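Local coordinates for CT263 (Chlamydia trachomatis, PDB 4QAS), which probably hydrolyses a futalosine-type nucleoside, as a nucleosidase of the MTAN family serving menaquinone synthesis through the futalosine pathway, at residues T90-S95 with L117-L122; L109-I114 with C158-V163. The protein carries 1 engineered substitution. All coordinates share one frame; numbering follows the deposited sequence.

Contact 1 (T90-S95 with L117-L122)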
loop_
_atom_site.group_PDB
_atom_site.type_symbol
_atom_site.label_atom_id
_atom_site.label_comp_id
_atom_site.label_asym_id
_atom_site.label_seq_id
_atom_site.Cartn_x
_atom_site.Cartn_y
_atom_site.Cartn_z
ATOM N N THR A 90 -12.785 4.791 6.931
ATOM C CA THR A 90 -12.925 3.458 6.386
ATOM C C THR A 90 -13.601 2.558 7.405
ATOM O O THR A 90 -13.179 2.504 8.562
ATOM C CB THR A 90 -11.539 2.929 6.046
ATOM O OG1 THR A 90 -10.852 3.931 5.281
ATOM C CG2 THR A 90 -11.652 1.623 5.299
ATOM N N TYR A 91 -14.642 1.861 6.975
ATOM C CA TYR A 91 -15.384 0.928 7.799
ATOM C C TYR A 91 -15.360 -0.441 7.150
ATOM O O TYR A 91 -15.186 -0.574 5.940
ATOM C CB TYR A 91 -16.845 1.360 7.909
ATOM C CG TYR A 91 -17.056 2.637 8.645
ATOM C CD1 TYR A 91 -17.034 3.862 8.002
ATOM C CD2 TYR A 91 -17.330 2.628 10.012
ATOM C CE1 TYR A 91 -17.265 5.031 8.683
ATOM C CE2 TYR A 91 -17.573 3.799 10.704
ATOM C CZ TYR A 91 -17.531 5.011 10.037
ATOM O OH TYR A 91 -17.765 6.218 10.677
ATOM N N THR A 92 -15.562 -1.444 7.994
ATOM C CA THR A 92 -15.940 -2.766 7.528
ATOM C C THR A 92 -17.415 -2.991 7.807
ATOM O O THR A 92 -17.960 -2.459 8.766
ATOM C CB THR A 92 -15.057 -3.864 8.144
ATOM O OG1 THR A 92 -15.341 -5.102 7.462
ATOM C CG2 THR A 92 -15.227 -3.999 9.631
ATOM N N ILE A 93 -18.062 -3.749 6.951
ATOM C CA ILE A 93 -19.521 -3.919 6.989
ATOM C C ILE A 93 -19.907 -5.205 7.703
ATOM O O ILE A 93 -19.313 -6.275 7.478
ATOM C CB ILE A 93 -20.066 -3.877 5.559
ATOM C CG1 ILE A 93 -19.631 -2.589 4.867
ATOM C CG2 ILE A 93 -21.564 -4.078 5.548
ATOM C CD1 ILE A 93 -20.008 -1.294 5.619
ATOM N N THR A 94 -20.923 -5.119 8.566
ATOM C CA THR A 94 -21.437 -6.292 9.257
ATOM C C THR A 94 -22.589 -6.919 8.502
ATOM O O THR A 94 -22.689 -8.146 8.437
ATOM C CB THR A 94 -21.874 -5.898 10.668
ATOM O OG1 THR A 94 -22.821 -4.825 10.595
ATOM C CG2 THR A 94 -20.664 -5.427 11.468
ATOM N N SER A 95 -23.492 -6.109 7.969
ATOM C CA SER A 95 -24.568 -6.605 7.129
ATOM C C SER A 95 -24.875 -5.557 6.076
ATOM O O SER A 95 -24.647 -4.361 6.269
ATOM C CB SER A 95 -25.816 -6.977 7.935
ATOM O OG SER A 95 -26.480 -5.811 8.350
ATOM N N LEU A 117 -10.950 -2.857 11.644
ATOM C CA LEU A 117 -11.742 -1.773 11.072
ATOM C C LEU A 117 -13.014 -1.584 11.887
ATOM O O LEU A 117 -13.575 -2.562 12.411
ATOM C CB LEU A 117 -12.120 -2.030 9.607
ATOM C CG LEU A 117 -10.953 -1.889 8.609
ATOM C CD1 LEU A 117 -11.410 -2.327 7.221
ATOM C CD2 LEU A 117 -10.421 -0.475 8.546
ATOM N N PRO A 118 -13.474 -0.343 12.032
ATOM C CA PRO A 118 -14.724 -0.103 12.748
ATOM C C PRO A 118 -15.915 -0.601 11.961
ATOM O O PRO A 118 -15.919 -0.621 10.731
ATOM C CB PRO A 118 -14.760 1.415 12.907
ATOM C CG PRO A 118 -13.948 1.919 11.767
ATOM C CD PRO A 118 -12.895 0.905 11.498
ATOM N N LEU A 119 -16.946 -0.995 12.702
ATOM C CA LEU A 119 -18.099 -1.668 12.124
ATOM C C LEU A 119 -19.147 -0.669 11.657
ATOM O O LEU A 119 -19.409 0.346 12.321
ATOM C CB LEU A 119 -18.705 -2.606 13.167
ATOM C CG LEU A 119 -17.755 -3.601 13.835
ATOM C CD1 LEU A 119 -18.488 -4.439 14.869
ATOM C CD2 LEU A 119 -17.113 -4.479 12.794
ATOM N N ALA A 120 -19.823 -1.006 10.561
ATOM C CA ALA A 120 -20.952 -0.216 10.078
ATOM C C ALA A 120 -21.911 -1.112 9.310
ATOM O O ALA A 120 -21.537 -2.183 8.814
ATOM C CB ALA A 120 -20.518 0.929 9.163
ATOM N N GLN A 121 -23.142 -0.637 9.178
ATOM C CA GLN A 121 -24.158 -1.267 8.342
ATOM C C GLN A 121 -24.271 -0.521 7.029
ATOM O O GLN A 121 -24.036 0.693 6.963
ATOM C CB GLN A 121 -25.516 -1.244 9.027
ATOM C CG GLN A 121 -25.587 -2.194 10.228
ATOM C CD GLN A 121 -26.939 -2.185 10.924
ATOM O OE1 GLN A 121 -27.591 -1.145 11.026
ATOM N NE2 GLN A 121 -27.364 -3.350 11.410
ATOM N N LEU A 122 -24.563 -1.268 5.967
ATOM C CA LEU A 122 -24.581 -0.754 4.601
ATOM C C LEU A 122 -25.955 -1.022 4.010
ATOM O O LEU A 122 -26.526 -2.093 4.212
ATOM C CB LEU A 122 -23.549 -1.476 3.773
ATOM C CG LEU A 122 -23.410 -1.033 2.320
ATOM C CD1 LEU A 122 -22.978 0.443 2.209
ATOM C CD2 LEU A 122 -22.446 -1.931 1.632
HETATM O O HOH W 1 -25.476 -5.689 10.883
HETATM O O HOH W 2 -27.485 -3.165 6.814
#

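Contact 2 (L109-I114 with C158-V163)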
loop_
_atom_site.group_PDB
_atom_site.type_symbol
_atom_site.label_atom_id
_atom_site.label_comp_id
_atom_site.label_asym_id
_atom_site.label_seq_id
_atom_site.Cartn_x
_atom_site.Cartn_y
_atom_site.Cartn_z
ATOM N N LEU A 109 -28.135 -9.456 4.038
ATOM C CA LEU A 109 -27.164 -10.509 4.238
ATOM C C LEU A 109 -26.055 -10.048 5.156
ATOM O O LEU A 109 -25.561 -8.919 5.043
ATOM C CB LEU A 109 -26.540 -10.944 2.929
ATOM C CG LEU A 109 -27.419 -11.768 1.995
ATOM C CD1 LEU A 109 -26.664 -11.915 0.671
ATOM C CD2 LEU A 109 -27.789 -13.107 2.580
ATOM N N GLU A 110 -25.626 -10.940 6.032
ATOM C CA GLU A 110 -24.436 -10.704 6.819
ATOM C C GLU A 110 -23.202 -10.788 5.922
ATOM O O GLU A 110 -23.152 -11.558 4.954
ATOM C CB GLU A 110 -24.316 -11.746 7.928
ATOM C CG GLU A 110 -23.450 -11.290 9.089
ATOM C CD GLU A 110 -24.141 -10.237 9.964
ATOM O OE1 GLU A 110 -23.473 -9.674 10.864
ATOM O OE2 GLU A 110 -25.351 -10.020 9.795
ATOM N N VAL A 111 -22.201 -9.976 6.260
ATOM C CA VAL A 111 -20.916 -10.076 5.591
ATOM C C VAL A 111 -19.841 -10.176 6.656
ATOM O O VAL A 111 -20.051 -9.899 7.839
ATOM C CB VAL A 111 -20.619 -8.948 4.581
ATOM C CG1 VAL A 111 -21.384 -9.158 3.286
ATOM C CG2 VAL A 111 -20.973 -7.632 5.174
ATOM N N THR A 112 -18.694 -10.683 6.227
ATOM C CA THR A 112 -17.642 -11.071 7.168
ATOM C C THR A 112 -16.810 -9.842 7.521
ATOM O O THR A 112 -16.143 -9.284 6.636
ATOM C CB THR A 112 -16.761 -12.118 6.528
ATOM O OG1 THR A 112 -17.566 -13.273 6.236
ATOM C CG2 THR A 112 -15.612 -12.509 7.459
ATOM N N PRO A 113 -16.777 -9.400 8.781
ATOM C CA PRO A 113 -16.035 -8.177 9.089
ATOM C C PRO A 113 -14.534 -8.399 9.055
ATOM O O PRO A 113 -14.012 -9.446 9.437
ATOM C CB PRO A 113 -16.498 -7.806 10.502
ATOM C CG PRO A 113 -17.660 -8.658 10.779
ATOM C CD PRO A 113 -17.481 -9.904 9.968
ATOM N N ILE A 114 -13.844 -7.371 8.604
ATOM C CA ILE A 114 -12.390 -7.357 8.510
ATOM C C ILE A 114 -11.833 -6.926 9.856
ATOM O O ILE A 114 -12.324 -5.943 10.435
ATOM C CB ILE A 114 -11.966 -6.384 7.411
ATOM C CG1 ILE A 114 -12.375 -6.981 6.070
ATOM C CG2 ILE A 114 -10.462 -6.067 7.470
ATOM C CD1 ILE A 114 -12.508 -5.992 5.012
ATOM N N CYS A 158 -17.319 -13.288 1.852
ATOM C CA CYS A 158 -17.268 -11.941 1.297
ATOM C C CYS A 158 -17.125 -10.928 2.416
ATOM O O CYS A 158 -17.872 -10.989 3.408
ATOM C CB CYS A 158 -18.555 -11.628 0.523
ATOM S SG CYS A 158 -18.547 -10.094 -0.408
ATOM N N SER A 159 -16.170 -10.023 2.270
ATOM C CA SER A 159 -15.966 -8.921 3.192
ATOM C C SER A 159 -16.067 -7.626 2.420
ATOM O O SER A 159 -15.922 -7.603 1.204
ATOM C CB SER A 159 -14.595 -9.002 3.865
ATOM O OG SER A 159 -14.448 -10.150 4.635
ATOM N N MET A 160 -16.356 -6.548 3.133
ATOM C CA MET A 160 -16.543 -5.243 2.533
ATOM C C MET A 160 -15.792 -4.187 3.301
ATOM O O MET A 160 -15.807 -4.176 4.523
ATOM C CB MET A 160 -17.995 -4.841 2.586
ATOM C CG MET A 160 -18.785 -5.364 1.474
ATOM S SD MET A 160 -20.463 -4.859 1.597
ATOM C CE MET A 160 -21.238 -6.081 0.550
ATOM N N ILE A 161 -15.141 -3.324 2.557
ATOM C CA ILE A 161 -14.501 -2.109 3.052
ATOM C C ILE A 161 -15.221 -0.961 2.363
ATOM O O ILE A 161 -15.285 -0.918 1.132
ATOM C CB ILE A 161 -13.019 -2.055 2.667
ATOM C CG1 ILE A 161 -12.263 -3.240 3.256
ATOM C CG2 ILE A 161 -12.401 -0.756 3.148
ATOM C CD1 ILE A 161 -10.862 -3.449 2.673
ATOM N N LYS A 162 -15.765 -0.039 3.147
ATOM C CA LYS A 162 -16.440 1.121 2.591
ATOM C C LYS A 162 -15.879 2.368 3.251
ATOM O O LYS A 162 -15.831 2.453 4.471
ATOM C CB LYS A 162 -17.953 1.041 2.778
ATOM C CG LYS A 162 -18.572 -0.161 2.060
ATOM C CD LYS A 162 -18.721 0.029 0.552
ATOM C CE LYS A 162 -18.856 -1.318 -0.184
ATOM N NZ LYS A 162 -19.313 -1.176 -1.575
ATOM N N VAL A 163 -15.487 3.332 2.420
ATOM C CA VAL A 163 -14.996 4.622 2.906
ATOM C C VAL A 163 -16.089 5.657 2.693
ATOM O O VAL A 163 -16.679 5.727 1.622
ATOM C CB VAL A 163 -13.672 5.029 2.237
ATOM C CG1 VAL A 163 -13.805 5.203 0.766
ATOM C CG2 VAL A 163 -13.125 6.301 2.879
HETATM O O HOH W 3 -17.147 -6.818 5.894
HETATM O O HOH W 4 -19.263 -13.726 4.040
#

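Contact 1 (T90-S95 with L117-L122)
Thr92 lays its methyl CG2 against Leu117, 3.7 Å from Leu117 CB, and touches Leu119 CD2 with the same group. With OG1 anti to the backbone N (chi1 -170°), CG2 takes the hindered site between N and the carbonyl carbon, while the hydroxyl hydrogen-bonds Ile114 N and Met160 O. Thr94 adds CG2 at 3.8 Å from Leu119 CB, the two side chains crossing nearly at right angles. On the other face, Ala120 CB sits 3.7 Å from Tyr91 CD2, oblique to the ring, and Ile93 CG2 meets Leu122 CB. The backbones pair in parallel: Thr92 N bonds Pro118 O at 2.9 Å, Ala120 N returns to Thr92 O, and Thr94 N reaches Ala120 O. The chain turns at Thr94, yet Leu122 N still bonds Ser95 O at 3.1 Å. At this corner one water links Thr94 OG1, Ser95 OG and Gln121 NE2; Ser95 OG also bonds Glu108. The chemistry is thus divided: main-chain bonds hold two strands of the mixed sheet together, apolar side chains pack on both faces, and water joins the polar groups at the bend.

Contact 2 (L109-I114 with C158-V163)
Ile114 drives its terminal methyl against Ile161: Ile114 CD1 lies only 3.3 Å from Ile161 CG1, tighter than usual for two carbons, with the side chains at about a right angle. CG1 of Ile114 stands beside its backbone N, anti to the carbonyl carbon (chi1 -69°), and from there also packs 3.7 Å from Ser159 CB. Next to this apolar part comes a polar grip on one residue, Thr112. Thr112 N donates to Cys158 O at 3.0 Å, a nearly straight bond (168°) in the carbonyl plane. Ser159 OG donates to Thr112 O at 2.8 Å, tilted 30° from that carbonyl's plane, so the serine side chain takes up an acceptor that a regular parallel strand partner would offer to a main-chain N-H. The Met160 N-H instead donates a hydrogen bond to a water which can in turn donate to Thr112 O; the direct separation of Thr112 O and Met160 N is 4.4 Å. The looser flank lies at Thr112, an exposed residue, where a second water bridges Thr112 OG1, 2.8 Å away, and Cys158 N. Bonding between the backbones is therefore partly relayed by solvent, whereas the isoleucine pair meets carbon to carbon. Helix 180-197 covers Ile161 with Leu187, Ile191 and Ile194, the last also meeting Ile114; helix 144-153 lies against Val111 and Cys158, and strand 71-80 runs beside 158-163 in the sheet.

Following the chain from the N terminus, strand 90-99 is the first element of either contact, and strand 106-110 folds back antiparallel to it before the chain leaves the sheet through 111-114. Contact 1 then closes a helix-free loop of 21 residues as 117-122 returns along 90-95. Contact 2 closes a longer one, 43 residues that include strand 139-141 and helix 144-153, when 158-163 arrives beside 109-114. The two loops cross, since 109-114 lies within the first and 117-122 within the second. Strand 90-99 joins both contacts directly: Tyr91 pairs with Lys162 and Thr94 with Val111 through the backbone. Together they tie the 106-124 part of the chain to strands 90-99 and 158-167.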